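Local coordinates for putative integron gene cassette protein (Uncultured bacterium, PDB 3GHJ), which is of unknown function but, as a member of the glyoxalase/bleomycin resistance protein/dioxygenase superfamily, may bind a small molecule or metal ion, at residues A[110-114]-A[125-129]; A[98-102]-A[113-117]; A[92-98]-A[137-141]. The protein carries 1 engineered substitution. All blocks are in the same frame, centred on the assembly; numbering follows the deposited sequence.

Contact 1: A[110-114]-A[125-129]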
loop_
_atom_site.group_PDB
_atom_site.type_symbol
_atom_site.label_atom_id
_atom_site.label_comp_id
_atom_site.label_asym_id
_atom_site.label_seq_id
_atom_site.Cartn_x
_atom_site.Cartn_y
_atom_site.Cartn_z
ATOM N N VAL A 110 -20.869 -7.270 0.447
ATOM C CA VAL A 110 -19.674 -7.246 -0.392
ATOM C C VAL A 110 -19.389 -8.616 -0.986
ATOM O O VAL A 110 -19.244 -9.594 -0.252
ATOM C CB VAL A 110 -18.440 -6.804 0.427
ATOM C CG1 VAL A 110 -17.171 -6.820 -0.438
ATOM C CG2 VAL A 110 -18.677 -5.426 1.042
ATOM N N SER A 111 -19.294 -8.690 -2.312
ATOM C CA SER A 111 -18.988 -9.947 -2.994
ATOM C C SER A 111 -17.514 -10.325 -2.870
ATOM O O SER A 111 -16.628 -9.537 -3.209
ATOM C CB SER A 111 -19.377 -9.865 -4.471
ATOM O OG SER A 111 -20.777 -9.734 -4.610
ATOM N N VAL A 112 -17.254 -11.539 -2.400
ATOM C CA VAL A 112 -15.892 -11.968 -2.121
ATOM C C VAL A 112 -15.491 -13.160 -2.971
ATOM O O VAL A 112 -16.252 -14.127 -3.113
ATOM C CB VAL A 112 -15.708 -12.322 -0.623
ATOM C CG1 VAL A 112 -14.272 -12.759 -0.334
ATOM C CG2 VAL A 112 -16.107 -11.145 0.260
ATOM N N HIS A 113 -14.312 -13.066 -3.573
ATOM C CA HIS A 113 -13.742 -14.159 -4.339
ATOM C C HIS A 113 -12.644 -14.826 -3.529
ATOM O O HIS A 113 -11.823 -14.154 -2.897
ATOM C CB HIS A 113 -13.180 -13.653 -5.671
ATOM C CG HIS A 113 -12.501 -14.714 -6.482
ATOM N ND1 HIS A 113 -13.199 -15.647 -7.219
ATOM C CD2 HIS A 113 -11.190 -14.989 -6.673
ATOM C CE1 HIS A 113 -12.347 -16.452 -7.827
ATOM N NE2 HIS A 113 -11.121 -16.075 -7.513
ATOM N N GLY A 114 -12.631 -16.152 -3.540
ATOM C CA GLY A 114 -11.635 -16.902 -2.808
ATOM C C GLY A 114 -12.310 -17.672 -1.690
ATOM O O GLY A 114 -13.540 -17.652 -1.595
ATOM N N SER A 125 -5.484 -15.853 -0.162
ATOM C CA SER A 125 -6.027 -14.525 -0.440
ATOM C C SER A 125 -7.534 -14.520 -0.601
ATOM O O SER A 125 -8.128 -15.479 -1.101
ATOM C CB SER A 125 -5.423 -13.946 -1.718
ATOM O OG SER A 125 -4.019 -13.798 -1.615
ATOM N N LEU A 126 -8.156 -13.427 -0.177
ATOM C CA LEU A 126 -9.523 -13.115 -0.545
ATOM C C LEU A 126 -9.514 -11.836 -1.349
ATOM O O LEU A 126 -8.748 -10.923 -1.043
ATOM C CB LEU A 126 -10.379 -12.865 0.688
ATOM C CG LEU A 126 -10.589 -14.043 1.630
ATOM C CD1 LEU A 126 -11.266 -13.538 2.882
ATOM C CD2 LEU A 126 -11.435 -15.109 0.923
ATOM N N TYR A 127 -10.391 -11.746 -2.341
ATOM C CA TYR A 127 -10.449 -10.578 -3.213
ATOM C C TYR A 127 -11.830 -9.955 -3.202
ATOM O O TYR A 127 -12.837 -10.665 -3.237
ATOM C CB TYR A 127 -10.080 -10.971 -4.642
ATOM C CG TYR A 127 -8.655 -11.440 -4.795
ATOM C CD1 TYR A 127 -8.346 -12.796 -4.803
ATOM C CD2 TYR A 127 -7.612 -10.528 -4.909
ATOM C CE1 TYR A 127 -7.032 -13.232 -4.937
ATOM C CE2 TYR A 127 -6.295 -10.954 -5.046
ATOM C CZ TYR A 127 -6.017 -12.305 -5.064
ATOM O OH TYR A 127 -4.713 -12.730 -5.206
ATOM N N PHE A 128 -11.889 -8.633 -3.160
ATOM C CA PHE A 128 -13.159 -7.920 -3.168
ATOM C C PHE A 128 -12.920 -6.494 -3.617
ATOM O O PHE A 128 -11.771 -6.034 -3.677
ATOM C CB PHE A 128 -13.818 -7.936 -1.779
ATOM C CG PHE A 128 -12.994 -7.278 -0.696
ATOM C CD1 PHE A 128 -11.974 -7.973 -0.069
ATOM C CD2 PHE A 128 -13.251 -5.967 -0.310
ATOM C CE1 PHE A 128 -11.214 -7.373 0.938
ATOM C CE2 PHE A 128 -12.497 -5.356 0.692
ATOM C CZ PHE A 128 -11.475 -6.060 1.314
ATOM N N ALA A 129 -14.002 -5.798 -3.941
ATOM C CA ALA A 129 -13.951 -4.424 -4.423
ATOM C C ALA A 129 -14.333 -3.419 -3.345
ATOM O O ALA A 129 -15.158 -3.708 -2.477
ATOM C CB ALA A 129 -14.873 -4.260 -5.642
HETATM O O HOH W 1 -16.568 -7.128 -4.286
#
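An antiparallel beta hairpin brings 110-114 against 125-129, where the loop at Val110 and Ser111 leads into the outer strand 113-118 of the C-terminal sheet, beside its inner neighbour. His113 and Tyr127 form a hydrogen-bonded pair. His113 N gives a nearly straight bond to Tyr127 O (2.8 Å, 176°), and Tyr127 N returns one to His113 O at 2.9 Å. The two side chains share one face of the sheet. In the conformer of His113 described, Tyr127 CD1 comes near the edge of the imidazole, 4.0 Å from His113 CD2, with the side chains crossing rather than stacking.

The other face is apolar. Val112 CG1 rests on Leu126 CD2 at 3.9 Å. Val110 CG1 reaches Phe128 CB at 3.8 Å; with CG1 anti to the backbone N (chi1 178°), this branch faces the strand. Past the paired residues the backbones part, and a water takes over. It donates to Ser111 O at 2.6 Å and accepts from Ala129 N at 2.9 Å.

Val112 and Phe128 pack on Leu105 of helix 98-107, and Val110 and Phe128 on Phe45 of helix 39-49. On its other side, strand 123-129 bonds to strand 135-140.

Contact 2: A[98-102]-A[113-117]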
loop_
_atom_site.group_PDB
_atom_site.type_symbol
_atom_site.label_atom_id
_atom_site.label_comp_id
_atom_site.label_asym_id
_atom_site.label_seq_id
_atom_site.Cartn_x
_atom_site.Cartn_y
_atom_site.Cartn_z
ATOM N N ILE A 98 -9.625 -16.191 7.614
ATOM C CA ILE A 98 -10.071 -16.092 6.228
ATOM C C ILE A 98 -11.579 -16.345 6.072
ATOM O O ILE A 98 -12.287 -15.533 5.486
ATOM C CB ILE A 98 -9.232 -17.024 5.301
ATOM C CG1 ILE A 98 -7.797 -16.469 5.133
ATOM C CG2 ILE A 98 -9.920 -17.234 3.954
ATOM C CD1 ILE A 98 -7.710 -15.211 4.250
ATOM N N GLU A 99 -12.090 -17.450 6.605
ATOM C CA GLU A 99 -13.518 -17.702 6.426
ATOM C C GLU A 99 -14.418 -16.715 7.193
ATOM O O GLU A 99 -15.408 -16.227 6.640
ATOM C CB GLU A 99 -13.870 -19.159 6.744
ATOM C CG GLU A 99 -13.148 -20.181 5.850
ATOM C CD GLU A 99 -13.649 -20.231 4.401
ATOM O OE1 GLU A 99 -14.750 -19.722 4.100
ATOM O OE2 GLU A 99 -12.926 -20.807 3.560
ATOM N N PRO A 100 -14.083 -16.396 8.456
ATOM C CA PRO A 100 -14.883 -15.374 9.142
ATOM C C PRO A 100 -14.892 -14.038 8.399
ATOM O O PRO A 100 -15.935 -13.385 8.339
ATOM C CB PRO A 100 -14.193 -15.228 10.501
ATOM C CG PRO A 100 -13.514 -16.553 10.715
ATOM C CD PRO A 100 -13.141 -17.082 9.361
ATOM N N LEU A 101 -13.758 -13.633 7.834
ATOM C CA LEU A 101 -13.711 -12.335 7.166
ATOM C C LEU A 101 -14.511 -12.359 5.870
ATOM O O LEU A 101 -15.221 -11.395 5.544
ATOM C CB LEU A 101 -12.260 -11.929 6.897
ATOM C CG LEU A 101 -11.517 -11.423 8.129
ATOM C CD1 LEU A 101 -10.019 -11.405 7.851
ATOM C CD2 LEU A 101 -12.021 -10.043 8.534
ATOM N N LYS A 102 -14.396 -13.453 5.123
ATOM C CA LYS A 102 -15.213 -13.626 3.925
ATOM C C LYS A 102 -16.701 -13.502 4.249
ATOM O O LYS A 102 -17.439 -12.767 3.585
ATOM C CB LYS A 102 -14.925 -14.974 3.266
ATOM C CG LYS A 102 -15.855 -15.292 2.104
ATOM C CD LYS A 102 -15.411 -16.561 1.411
ATOM C CE LYS A 102 -16.341 -16.927 0.269
ATOM N NZ LYS A 102 -15.941 -18.232 -0.337
ATOM N N HIS A 113 -14.312 -13.066 -3.573
ATOM C CA HIS A 113 -13.742 -14.159 -4.339
ATOM C C HIS A 113 -12.644 -14.826 -3.529
ATOM O O HIS A 113 -11.823 -14.154 -2.897
ATOM C CB HIS A 113 -13.180 -13.653 -5.671
ATOM C CG HIS A 113 -12.501 -14.714 -6.482
ATOM N ND1 HIS A 113 -13.199 -15.647 -7.219
ATOM C CD2 HIS A 113 -11.190 -14.989 -6.673
ATOM C CE1 HIS A 113 -12.347 -16.452 -7.827
ATOM N NE2 HIS A 113 -11.121 -16.075 -7.513
ATOM N N GLY A 114 -12.631 -16.152 -3.540
ATOM C CA GLY A 114 -11.635 -16.902 -2.808
ATOM C C GLY A 114 -12.310 -17.672 -1.690
ATOM O O GLY A 114 -13.540 -17.652 -1.595
ATOM N N PRO A 115 -11.518 -18.302 -0.810
ATOM C CA PRO A 115 -10.058 -18.174 -0.758
ATOM C C PRO A 115 -9.329 -18.740 -1.969
ATOM O O PRO A 115 -9.713 -19.771 -2.528
ATOM C CB PRO A 115 -9.672 -18.954 0.502
ATOM C CG PRO A 115 -10.837 -19.860 0.780
ATOM C CD PRO A 115 -12.046 -19.153 0.275
ATOM N N VAL A 116 -8.270 -18.044 -2.363
ATOM C CA VAL A 116 -7.379 -18.486 -3.416
ATOM C C VAL A 116 -6.042 -18.827 -2.781
ATOM O O VAL A 116 -5.436 -17.992 -2.107
ATOM C CB VAL A 116 -7.137 -17.360 -4.427
ATOM C CG1 VAL A 116 -6.083 -17.778 -5.452
ATOM C CG2 VAL A 116 -8.441 -16.954 -5.098
ATOM N N ASN A 117 -5.572 -20.052 -2.985
ATOM C CA ASN A 117 -4.267 -20.443 -2.479
ATOM C C ASN A 117 -3.161 -19.877 -3.361
ATOM O O ASN A 117 -3.225 -19.971 -4.584
ATOM C CB ASN A 117 -4.147 -21.968 -2.402
ATOM C CG ASN A 117 -4.914 -22.555 -1.231
ATOM O OD1 ASN A 117 -5.141 -21.886 -0.221
ATOM N ND2 ASN A 117 -5.311 -23.815 -1.359
#
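Lys102 and Ile98 of helix 98-107 meet Gly114 and Pro115 of the edge strand 113-118. This is the helix-on-sheet layer of a beta-alpha-beta-beta-beta fold, as in the glyoxalase/bleomycin resistance superfamily. The helix and strand segments run nearly antiparallel, at 162°, with their axes 9.6 Å apart at closest approach.

The closely packed part lies on the inner side. Ile98 CG2 touches Pro115 CB at 3.9 Å, and the two side chains meet at a slant. Ile98 is buried. It also packs on Leu126 of the next strand, so this corner belongs to the apolar layer between helix and sheet.

The outer side is looser and more polar. Glu99 is exposed. Its chain bends at chi2 (-72°) and carries the carboxylate across the proline ring, where OE2 stands 3.6 Å from Pro115 CG. That is a simple contact with a ring carbon.

Lys102 bridges the two sides. Its aliphatic part touches Leu126, while its ammonium group reaches the strand. The peptide between Gly114 and Pro115 is cis, and the Gly114 carbonyl accepts the lysine bond. The lysine chain is fully extended, with CG anti to the backbone N (chi1 173°). This lets Lys102 NZ reach Gly114 O at 2.8 Å, and the nitrogen lies in the carbonyl plane.

Contact 3: A[92-98]-A[137-141]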
loop_
_atom_site.group_PDB
_atom_site.type_symbol
_atom_site.label_atom_id
_atom_site.label_comp_id
_atom_site.label_asym_id
_atom_site.label_seq_id
_atom_site.Cartn_x
_atom_site.Cartn_y
_atom_site.Cartn_z
ATOM N N ARG A 92 -3.096 -7.395 5.643
ATOM C CA ARG A 92 -2.671 -8.611 6.315
ATOM C C ARG A 92 -3.757 -9.127 7.249
ATOM O O ARG A 92 -4.334 -8.352 8.017
ATOM C CB ARG A 92 -1.413 -8.309 7.130
ATOM C CG ARG A 92 -0.822 -9.520 7.823
ATOM C CD ARG A 92 -0.265 -10.507 6.810
ATOM N NE ARG A 92 0.446 -11.609 7.452
ATOM C CZ ARG A 92 1.725 -11.572 7.812
ATOM N NH1 ARG A 92 2.452 -10.485 7.596
ATOM N NH2 ARG A 92 2.279 -12.629 8.392
ATOM N N VAL A 93 -4.032 -10.431 7.181
ATOM C CA VAL A 93 -4.942 -11.076 8.143
ATOM C C VAL A 93 -4.366 -12.441 8.496
ATOM O O VAL A 93 -3.477 -12.947 7.813
ATOM C CB VAL A 93 -6.381 -11.240 7.574
ATOM C CG1 VAL A 93 -6.913 -9.903 7.061
ATOM C CG2 VAL A 93 -6.413 -12.289 6.474
ATOM N N GLU A 94 -4.891 -13.050 9.560
ATOM C CA GLU A 94 -4.470 -14.392 9.947
ATOM C C GLU A 94 -5.153 -15.444 9.077
ATOM O O GLU A 94 -6.305 -15.265 8.668
ATOM C CB GLU A 94 -4.799 -14.633 11.421
ATOM C CG GLU A 94 -3.978 -13.774 12.375
ATOM C CD GLU A 94 -4.560 -13.723 13.775
ATOM O OE1 GLU A 94 -5.758 -14.035 13.941
ATOM O OE2 GLU A 94 -3.818 -13.361 14.712
ATOM N N LYS A 95 -4.459 -16.541 8.785
ATOM C CA LYS A 95 -5.037 -17.591 7.953
ATOM C C LYS A 95 -6.341 -18.127 8.545
ATOM O O LYS A 95 -7.299 -18.399 7.819
ATOM C CB LYS A 95 -4.049 -18.747 7.739
ATOM C CG LYS A 95 -2.927 -18.429 6.755
ATOM C CD LYS A 95 -2.107 -19.668 6.419
ATOM C CE LYS A 95 -1.151 -19.388 5.264
ATOM N NZ LYS A 95 -0.208 -20.517 5.035
ATOM N N SER A 96 -6.370 -18.265 9.867
ATOM C CA SER A 96 -7.552 -18.791 10.552
ATOM C C SER A 96 -8.757 -17.861 10.469
ATOM O O SER A 96 -9.879 -18.271 10.761
ATOM C CB SER A 96 -7.232 -19.060 12.021
ATOM O OG SER A 96 -6.896 -17.856 12.687
ATOM N N GLU A 97 -8.533 -16.611 10.078
ATOM C CA GLU A 97 -9.616 -15.635 9.990
ATOM C C GLU A 97 -10.165 -15.448 8.575
ATOM O O GLU A 97 -11.081 -14.650 8.364
ATOM C CB GLU A 97 -9.181 -14.288 10.576
ATOM C CG GLU A 97 -8.845 -14.361 12.059
ATOM C CD GLU A 97 -10.028 -14.776 12.918
ATOM O OE1 GLU A 97 -11.183 -14.538 12.506
ATOM O OE2 GLU A 97 -9.799 -15.335 14.014
ATOM N N ILE A 98 -9.625 -16.191 7.614
ATOM C CA ILE A 98 -10.071 -16.092 6.228
ATOM C C ILE A 98 -11.579 -16.345 6.072
ATOM O O ILE A 98 -12.287 -15.533 5.486
ATOM C CB ILE A 98 -9.232 -17.024 5.301
ATOM C CG1 ILE A 98 -7.797 -16.469 5.133
ATOM C CG2 ILE A 98 -9.920 -17.234 3.954
ATOM C CD1 ILE A 98 -7.710 -15.211 4.250
ATOM N N GLU A 137 -7.789 -6.798 -1.295
ATOM C CA GLU A 137 -7.416 -8.162 -0.980
ATOM C C GLU A 137 -7.127 -8.267 0.511
ATOM O O GLU A 137 -6.635 -7.312 1.125
ATOM C CB GLU A 137 -6.186 -8.554 -1.815
ATOM C CG GLU A 137 -5.570 -9.896 -1.474
ATOM C CD GLU A 137 -4.271 -10.157 -2.211
ATOM O OE1 GLU A 137 -3.945 -9.404 -3.159
ATOM O OE2 GLU A 137 -3.562 -11.110 -1.828
ATOM N N PHE A 138 -7.479 -9.410 1.097
ATOM C CA PHE A 138 -6.934 -9.820 2.383
ATOM C C PHE A 138 -5.941 -10.937 2.094
ATOM O O PHE A 138 -6.280 -11.892 1.386
ATOM C CB PHE A 138 -8.018 -10.360 3.320
ATOM C CG PHE A 138 -9.024 -9.336 3.781
ATOM C CD1 PHE A 138 -8.687 -8.005 3.947
ATOM C CD2 PHE A 138 -10.316 -9.731 4.108
ATOM C CE1 PHE A 138 -9.632 -7.084 4.391
ATOM C CE2 PHE A 138 -11.255 -8.818 4.550
ATOM C CZ PHE A 138 -10.916 -7.496 4.702
ATOM N N THR A 139 -4.733 -10.826 2.629
ATOM C CA THR A 139 -3.686 -11.823 2.414
ATOM C C THR A 139 -3.266 -12.408 3.747
ATOM O O THR A 139 -2.932 -11.676 4.680
ATOM C CB THR A 139 -2.428 -11.192 1.785
ATOM O OG1 THR A 139 -2.796 -10.341 0.688
ATOM C CG2 THR A 139 -1.462 -12.279 1.305
ATOM N N ALA A 140 -3.279 -13.740 3.832
ATOM C CA ALA A 140 -2.822 -14.445 5.026
ATOM C C ALA A 140 -1.561 -15.252 4.705
ATOM O O ALA A 140 -1.521 -15.963 3.704
ATOM C CB ALA A 140 -3.937 -15.363 5.559
ATOM N N LEU A 141 -0.551 -15.134 5.562
ATOM C CA LEU A 141 0.760 -15.732 5.312
ATOM C C LEU A 141 1.171 -16.647 6.450
ATOM O O LEU A 141 2.322 -17.086 6.480
ATOM C CB LEU A 141 1.836 -14.652 5.155
ATOM C CG LEU A 141 1.778 -13.706 3.961
ATOM C CD1 LEU A 141 0.910 -12.496 4.283
ATOM C CD2 LEU A 141 3.182 -13.275 3.583
ATOM O OXT LEU A 141 0.386 -16.949 7.348
HETATM O O HOH W 2 -1.003 -13.828 8.059
HETATM O O HOH W 3 -1.586 -16.586 9.527
#
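Val93 N donates to Thr139 O at 3.0 Å, joining strand 88-93, outermost within the chain, to strand 135-140 in parallel. On one face of the sheet Val93 lies across Phe138, with CG1 3.9 Å from Phe138 CB. Ala140 is enclosed on the same face. Its CB is 3.4 Å from Lys95 CG, a tight carbon contact, and Ile98 CD1 touches it as well.

Arg92 and Leu141 meet on the outer side. In the conformer of Arg92 described, the chain bends at chi2 (67°), which folds the guanidinium over the C-terminal residue. Leu141 CD1 lies over one face of the group, 3.3 Å from NE and offset toward its rim.

In that conformer a water holds this corner together at the edge of the guanidinium, in its plane. It accepts from Arg92 NE at 2.7 Å and from Leu141 N, and donates to Val93 O at 2.6 Å. It thus carries the strand pairing past the last direct bond. A second water links Lys95 N to Leu141 OXT. Lys95 NZ stands 4.3 Å from that oxygen, too far for a salt bridge, though its charge may still favour the carboxylate; it makes a weak hydrogen bond to Gln122 O.

Farther out, Thr139 OG1 is hydrogen-bonded to Glu137 OE2 and Ser90 OG, and Glu137 OE2 also to Ser125 OG, while Leu101 of helix 98-107 backs Val93 and Phe138. Leu141 O bonds Arg71 of the second subunit, and Arg92 pairs with an antiparallel strand there, so the sheet continues across the interface. Strands 88-93 and 135-140, the first and last of this sheet in chain order, lie side by side in parallel, with the helix crossing over one face, as in the beta-alpha-beta-beta-beta fold of the glyoxalase/bleomycin resistance superfamily.

Overall arrangement
All three contacts build the C-terminal half of the chain, a four-stranded sheet with helix 98-107 on one face. Contacts 1 and 3 are strand pairings, one antiparallel and one parallel, toward opposite sides of the sheet within the chain; strands 123-129 and 135-140 join them in the middle. Contact 2 instead lays the helix on the edge strand used by contact 1, sharing Gly114 with it. It shares Ile98 with contact 3. Contacts 1 and 3 are partly buried and rest on backbone bonds extended by water. Contact 2 lies at the surface and combines a lysine-to-carbonyl bond with one apolar contact. Of the three, only contact 3 touches the second subunit.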